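PDB 3P91: proliferating cell nuclear antigen from Entamoeba histolytica, which probably forms a trimeric sliding clamp around DNA and raises the processivity of DNA polymerase delta during replication. Local coordinates for residues A9-E13 against A14-K18; L55-E58 against T59-D63. All coordinates share one frame; numbering follows the deposited sequence.

Contact 1 (9-13 with 14-18) comes first along the chain and is complete before contact 2 (55-58 with 59-63) begins; their centres lie about 9 Å apart, on the same side of the chain's centre. Strands 7-11 and 62-66 are antiparallel neighbours in one sheet, where Lys10 O and Asp63 N, 2.8 Å apart, probably hydrogen-bond. A second tie runs from Lys12 NZ to Asp60 O at 2.9 Å. Contact 1 passes from that sheet into helix 14-25, whereas contact 2 enters it from strand 52-57 of another sheet. Together they tie two beta-sheets and helix 14-25 together; all four segments belong to the N-terminal PCNA domain of the clamp subunit.

Contact 1 (A9-E13 against A14-K18); sequences AKFKE and AALFK
Phe11 and Phe17 meet across the turn from strand 7-11 into helix 14-25, and their rings supply most of the apolar contact. The planes are only 26° apart, but the centroids are separated by 5.0 Å and the rings are slid so far that they hardly overlap. The nearest approach is Phe11 CZ to Phe17 CG at 3.5 Å. A CH-pi contact accompanies it: Phe17 CB sits over one face of the Phe11 ring, 3.9 Å from its centroid and displaced toward the rim. With Phe17 CG anti to the backbone N, the second ring is carried past that rim. Leu16 CD1 adds a looser apolar contact, 4.3 Å from Phe11 CE1.

The polar contacts follow the backbone. Leu16 N gives Glu13 O a weak hydrogen bond of 3.3 Å, bent to 136° at the hydrogen. On the exposed side, Glu13 folds back at its second torsion, and a water donates to Glu13 OE2 at 2.6 Å while accepting from Ala15 N at 3.3 Å, thus bridging the carboxylate to a first-turn amide.

Leu80 and Leu84 of helix 77-84 also pack on Phe17. The strand and helix segments run at 104° to each other, a sharp beta-to-alpha turn that places helix 14-25 against the sheet, as in the helix-lined, sheet-backed fold of DNA sliding clamps.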
ATOM      1  N   ALA A   9     -33.582 -10.080  -8.129  1.00 21.15           N
ATOM      2  CA  ALA A   9     -32.529 -11.076  -8.273  1.00 23.58           C
ATOM      3  C   ALA A   9     -31.658 -11.185  -7.028  1.00 23.67           C
ATOM      4  O   ALA A   9     -31.186 -10.178  -6.507  1.00 25.45           O
ATOM      5  CB  ALA A   9     -31.672 -10.763  -9.494  1.00 21.13           C
ATOM      6  N   LYS A  10     -31.452 -12.408  -6.549  1.00 22.62           N
ATOM      7  CA  LYS A  10     -30.473 -12.636  -5.497  1.00 24.23           C
ATOM      8  C   LYS A  10     -29.392 -13.581  -5.962  1.00 23.03           C
ATOM      9  O   LYS A  10     -29.677 -14.682  -6.415  1.00 22.75           O
ATOM     10  CB  LYS A  10     -31.111 -13.197  -4.232  1.00 26.22           C
ATOM     11  CG  LYS A  10     -30.096 -13.422  -3.121  1.00 25.19           C
ATOM     12  CD  LYS A  10     -30.772 -13.965  -1.890  1.00 28.72           C
ATOM     13  CE  LYS A  10     -31.351 -15.330  -2.190  1.00 31.58           C
ATOM     14  NZ  LYS A  10     -32.673 -15.538  -1.537  1.00 36.44           N
ATOM     15  N   PHE A  11     -28.146 -13.151  -5.823  1.00 22.47           N
ATOM     16  CA  PHE A  11     -27.031 -13.942  -6.294  1.00 22.80           C
ATOM     17  C   PHE A  11     -26.766 -15.129  -5.391  1.00 23.14           C
ATOM     18  O   PHE A  11     -27.028 -15.082  -4.195  1.00 24.34           O
ATOM     19  CB  PHE A  11     -25.784 -13.075  -6.400  1.00 24.01           C
ATOM     20  CG  PHE A  11     -25.837 -12.094  -7.522  1.00 23.99           C
ATOM     21  CD1 PHE A  11     -25.281 -12.403  -8.752  1.00 23.55           C
ATOM     22  CD2 PHE A  11     -26.461 -10.871  -7.361  1.00 24.35           C
ATOM     23  CE1 PHE A  11     -25.333 -11.502  -9.799  1.00 22.68           C
ATOM     24  CE2 PHE A  11     -26.518  -9.966  -8.403  1.00 23.75           C
ATOM     25  CZ  PHE A  11     -25.947 -10.281  -9.625  1.00 21.68           C
ATOM     26  N   LYS A  12     -26.260 -16.204  -5.978  1.00 22.65           N
ATOM     27  CA  LYS A  12     -25.725 -17.300  -5.192  1.00 25.35           C
ATOM     28  C   LYS A  12     -24.472 -16.806  -4.486  1.00 26.03           C
ATOM     29  O   LYS A  12     -24.299 -17.026  -3.288  1.00 30.95           O
ATOM     30  CB  LYS A  12     -25.411 -18.506  -6.081  1.00 24.09           C
ATOM     31  CG  LYS A  12     -26.646 -19.312  -6.439  1.00 25.23           C
ATOM     32  CD  LYS A  12     -26.362 -20.398  -7.446  1.00 24.26           C
ATOM     33  CE  LYS A  12     -27.568 -21.302  -7.620  1.00 25.45           C
ATOM     34  NZ  LYS A  12     -27.402 -22.260  -8.758  1.00 28.74           N
ATOM     35  N   GLU A  13     -23.615 -16.114  -5.230  1.00 26.47           N
ATOM     36  CA  GLU A  13     -22.377 -15.560  -4.681  1.00 30.00           C
ATOM     37  C   GLU A  13     -22.251 -14.072  -4.979  1.00 29.49           C
ATOM     38  O   GLU A  13     -22.300 -13.662  -6.134  1.00 29.84           O
ATOM     39  CB  GLU A  13     -21.157 -16.291  -5.249  1.00 27.12           C
ATOM     40  CG  GLU A  13     -21.064 -17.767  -4.876  1.00 29.83           C
ATOM     41  CD  GLU A  13     -20.893 -18.001  -3.379  1.00 35.74           C
ATOM     42  OE1 GLU A  13     -21.300 -19.081  -2.904  1.00 40.79           O
ATOM     43  OE2 GLU A  13     -20.348 -17.118  -2.678  1.00 36.98           O
ATOM     44  N   ALA A  14     -22.075 -13.264  -3.941  1.00 29.91           N
ATOM     45  CA  ALA A  14     -21.922 -11.826  -4.129  1.00 31.78           C
ATOM     46  C   ALA A  14     -20.617 -11.476  -4.849  1.00 30.73           C
ATOM     47  O   ALA A  14     -20.547 -10.489  -5.586  1.00 30.16           O
ATOM     48  CB  ALA A  14     -22.016 -11.096  -2.794  1.00 36.59           C
ATOM     49  N   ALA A  15     -19.591 -12.290  -4.632  1.00 32.49           N
ATOM     50  CA  ALA A  15     -18.300 -12.102  -5.285  1.00 30.67           C
ATOM     51  C   ALA A  15     -18.448 -12.005  -6.799  1.00 27.28           C
ATOM     52  O   ALA A  15     -17.784 -11.196  -7.444  1.00 28.56           O
ATOM     53  CB  ALA A  15     -17.361 -13.232  -4.921  1.00 29.86           C
ATOM     54  N   LEU A  16     -19.325 -12.830  -7.359  1.00 26.03           N
ATOM     55  CA  LEU A  16     -19.530 -12.885  -8.804  1.00 25.93           C
ATOM     56  C   LEU A  16     -19.845 -11.519  -9.417  1.00 24.46           C
ATOM     57  O   LEU A  16     -19.225 -11.115 -10.398  1.00 25.43           O
ATOM     58  CB  LEU A  16     -20.635 -13.896  -9.143  1.00 28.88           C
ATOM     59  CG  LEU A  16     -20.867 -14.376 -10.585  1.00 22.26           C
ATOM     60  CD1 LEU A  16     -21.785 -13.452 -11.359  1.00 21.23           C
ATOM     61  CD2 LEU A  16     -19.540 -14.554 -11.301  1.00 24.53           C
ATOM     62  N   PHE A  17     -20.803 -10.805  -8.841  1.00 23.73           N
ATOM     63  CA  PHE A  17     -21.227  -9.534  -9.413  1.00 22.89           C
ATOM     64  C   PHE A  17     -20.244  -8.396  -9.142  1.00 23.72           C
ATOM     65  O   PHE A  17     -20.112  -7.473  -9.943  1.00 23.21           O
ATOM     66  CB  PHE A  17     -22.616  -9.170  -8.908  1.00 24.08           C
ATOM     67  CG  PHE A  17     -23.266  -8.055  -9.673  1.00 24.56           C
ATOM     68  CD1 PHE A  17     -23.458  -8.158 -11.040  1.00 25.05           C
ATOM     69  CD2 PHE A  17     -23.705  -6.915  -9.023  1.00 22.75           C
ATOM     70  CE1 PHE A  17     -24.067  -7.137 -11.747  1.00 24.45           C
ATOM     71  CE2 PHE A  17     -24.314  -5.894  -9.722  1.00 23.66           C
ATOM     72  CZ  PHE A  17     -24.495  -6.005 -11.089  1.00 24.60           C
ATOM     73  N   LYS A  18     -19.560  -8.463  -8.008  1.00 25.01           N
ATOM     74  CA  LYS A  18     -18.497  -7.516  -7.701  1.00 25.10           C
ATOM     75  C   LYS A  18     -17.354  -7.661  -8.688  1.00 22.64           C
ATOM     76  O   LYS A  18     -16.823  -6.675  -9.192  1.00 24.26           O
ATOM     77  CB  LYS A  18     -17.986  -7.742  -6.280  1.00 28.47           C
ATOM     78  CG  LYS A  18     -19.048  -7.536  -5.211  1.00 30.63           C
ATOM     79  CD  LYS A  18     -18.533  -7.843  -3.811  1.00 31.90           C
ATOM     80  CE  LYS A  18     -17.465  -6.859  -3.389  1.00 34.15           C
ATOM     81  NZ  LYS A  18     -17.201  -6.990  -1.940  1.00 39.55           N
TER
HETATM   82  O   HOH W   1     -19.161 -14.813  -2.578  1.00 35.65           O

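Contact 2 (L55-E58 against T59-D63); sequences LLIE and TDAFD
Glu58 O is the focus of the turn, meeting both a backbone amide and the edge of an aromatic ring. Ala61 N donates to it over 3.1 Å, with the N-H...O angle at 160°. The donor stands 51° out of the carbonyl plane, so the amide approaches from above that plane. The Phe62 ring reaches the same oxygen with its rim: CE2 lies 3.0 Å from Glu58 O, which is near the ring plane.

Ile57 provides the apolar side through one branch. Its CG2 methyl meets Ala61 CB at 3.7 Å and Phe62 CZ at 3.8 Å, while the Ile57 and Phe62 side chains cross at about a right angle. That methyl stands anti to the backbone N of Ile57, whereas CG1 lies beside this N (chi1 -47°); the branching brings CG2, rather than the longer arm, to the turn.

The next shell is the 3-10 segment 59-61. Phe62 N donates to Thr59 O at 3.2 Å, a second backbone bond spanning three residues, which follows the Ala61-Glu58 bond and keeps the chain tightly wound up to the aromatic residue.

Leu16 and Phe17 of helix 14-25 pack on Ile57, and Phe62 rests on Ile40 of strand 39-45 and Ala9 of strand 7-11. The short 3-10 turn thus carries the chain from strand 52-57 of one sheet to strand 62-66 of another, beside the start of that helix.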
ATOM      1  N   LEU A  55     -21.024  -9.578 -22.071  1.00 19.62           N
ATOM      2  CA  LEU A  55     -21.265 -10.273 -20.812  1.00 20.37           C
ATOM      3  C   LEU A  55     -22.593 -11.000 -20.793  1.00 21.91           C
ATOM      4  O   LEU A  55     -23.610 -10.493 -21.261  1.00 21.42           O
ATOM      5  CB  LEU A  55     -21.224  -9.309 -19.625  1.00 22.87           C
ATOM      6  CG  LEU A  55     -21.811  -9.822 -18.298  1.00 21.71           C
ATOM      7  CD1 LEU A  55     -20.863 -10.781 -17.578  1.00 19.75           C
ATOM      8  CD2 LEU A  55     -22.185  -8.661 -17.387  1.00 18.56           C
ATOM      9  N   LEU A  56     -22.575 -12.195 -20.224  1.00 21.58           N
ATOM     10  CA  LEU A  56     -23.800 -12.907 -19.956  1.00 20.85           C
ATOM     11  C   LEU A  56     -23.754 -13.542 -18.580  1.00 22.14           C
ATOM     12  O   LEU A  56     -22.997 -14.476 -18.349  1.00 24.29           O
ATOM     13  CB  LEU A  56     -24.020 -13.989 -20.995  1.00 20.75           C
ATOM     14  CG  LEU A  56     -25.242 -14.833 -20.675  1.00 23.45           C
ATOM     15  CD1 LEU A  56     -26.479 -13.946 -20.636  1.00 22.37           C
ATOM     16  CD2 LEU A  56     -25.394 -15.954 -21.691  1.00 24.35           C
ATOM     17  N   ILE A  57     -24.552 -13.027 -17.657  1.00 20.95           N
ATOM     18  CA  ILE A  57     -24.784 -13.752 -16.425  1.00 21.58           C
ATOM     19  C   ILE A  57     -26.066 -14.549 -16.595  1.00 22.49           C
ATOM     20  O   ILE A  57     -27.102 -14.003 -16.947  1.00 23.70           O
ATOM     21  CB  ILE A  57     -24.909 -12.825 -15.216  1.00 20.82           C
ATOM     22  CG1 ILE A  57     -23.788 -11.793 -15.226  1.00 20.68           C
ATOM     23  CG2 ILE A  57     -24.867 -13.638 -13.940  1.00 19.68           C
ATOM     24  CD1 ILE A  57     -23.892 -10.780 -14.138  1.00 18.86           C
ATOM     25  N   GLU A  58     -25.986 -15.847 -16.357  1.00 23.02           N
ATOM     26  CA  GLU A  58     -27.133 -16.714 -16.544  1.00 23.70           C
ATOM     27  C   GLU A  58     -27.960 -16.821 -15.281  1.00 25.93           C
ATOM     28  O   GLU A  58     -27.495 -16.457 -14.196  1.00 25.02           O
ATOM     29  CB  GLU A  58     -26.664 -18.101 -16.943  1.00 30.48           C
ATOM     30  CG  GLU A  58     -25.918 -18.151 -18.259  1.00 33.23           C
ATOM     31  CD  GLU A  58     -25.949 -19.538 -18.851  1.00 40.01           C
ATOM     32  OE1 GLU A  58     -26.847 -19.800 -19.689  1.00 40.76           O
ATOM     33  OE2 GLU A  58     -25.095 -20.363 -18.452  1.00 39.64           O
ATOM     34  N   THR A  59     -29.177 -17.346 -15.414  1.00 24.59           N
ATOM     35  CA  THR A  59     -30.081 -17.450 -14.268  1.00 24.99           C
ATOM     36  C   THR A  59     -29.597 -18.462 -13.216  1.00 25.59           C
ATOM     37  O   THR A  59     -30.013 -18.405 -12.058  1.00 24.43           O
ATOM     38  CB  THR A  59     -31.572 -17.705 -14.689  1.00 25.93           C
ATOM     39  OG1 THR A  59     -31.687 -18.927 -15.428  1.00 29.49           O
ATOM     40  CG2 THR A  59     -32.108 -16.548 -15.530  1.00 20.18           C
ATOM     41  N   ASP A  60     -28.699 -19.360 -13.625  1.00 25.01           N
ATOM     42  CA  ASP A  60     -28.075 -20.332 -12.723  1.00 25.62           C
ATOM     43  C   ASP A  60     -27.109 -19.694 -11.721  1.00 24.62           C
ATOM     44  O   ASP A  60     -26.634 -20.354 -10.797  1.00 23.41           O
ATOM     45  CB  ASP A  60     -27.321 -21.395 -13.524  1.00 28.61           C
ATOM     46  CG  ASP A  60     -28.220 -22.515 -14.005  1.00 35.59           C
ATOM     47  OD1 ASP A  60     -28.131 -22.886 -15.194  1.00 43.27           O
ATOM     48  OD2 ASP A  60     -29.010 -23.037 -13.192  1.00 41.04           O
ATOM     49  N   ALA A  61     -26.816 -18.414 -11.914  1.00 22.93           N
ATOM     50  CA  ALA A  61     -25.936 -17.685 -11.011  1.00 22.77           C
ATOM     51  C   ALA A  61     -26.682 -17.137  -9.784  1.00 21.98           C
ATOM     52  O   ALA A  61     -26.073 -16.591  -8.867  1.00 20.49           O
ATOM     53  CB  ALA A  61     -25.234 -16.558 -11.767  1.00 23.41           C
ATOM     54  N   PHE A  62     -28.002 -17.307  -9.776  1.00 23.36           N
ATOM     55  CA  PHE A  62     -28.860 -16.730  -8.753  1.00 21.10           C
ATOM     56  C   PHE A  62     -29.630 -17.786  -7.977  1.00 22.81           C
ATOM     57  O   PHE A  62     -29.966 -18.843  -8.505  1.00 22.68           O
ATOM     58  CB  PHE A  62     -29.858 -15.771  -9.391  1.00 20.43           C
ATOM     59  CG  PHE A  62     -29.232 -14.775 -10.311  1.00 21.76           C
ATOM     60  CD1 PHE A  62     -28.854 -13.527  -9.847  1.00 22.31           C
ATOM     61  CD2 PHE A  62     -29.018 -15.085 -11.648  1.00 23.14           C
ATOM     62  CE1 PHE A  62     -28.269 -12.605 -10.701  1.00 22.16           C
ATOM     63  CE2 PHE A  62     -28.438 -14.172 -12.506  1.00 21.41           C
ATOM     64  CZ  PHE A  62     -28.060 -12.930 -12.033  1.00 21.35           C
ATOM     65  N   ASP A  63     -29.910 -17.480  -6.715  1.00 22.82           N
ATOM     66  CA  ASP A  63     -30.799 -18.293  -5.900  1.00 26.12           C
ATOM     67  C   ASP A  63     -32.258 -17.928  -6.160  1.00 24.69           C
ATOM     68  O   ASP A  63     -33.139 -18.783  -6.083  1.00 23.61           O
ATOM     69  CB  ASP A  63     -30.467 -18.125  -4.419  1.00 26.43           C
ATOM     70  CG  ASP A  63     -29.271 -18.944  -4.003  1.00 27.25           C
ATOM     71  OD1 ASP A  63     -28.507 -18.489  -3.121  1.00 28.64           O
ATOM     72  OD2 ASP A  63     -29.099 -20.047  -4.566  1.00 27.09           O
TER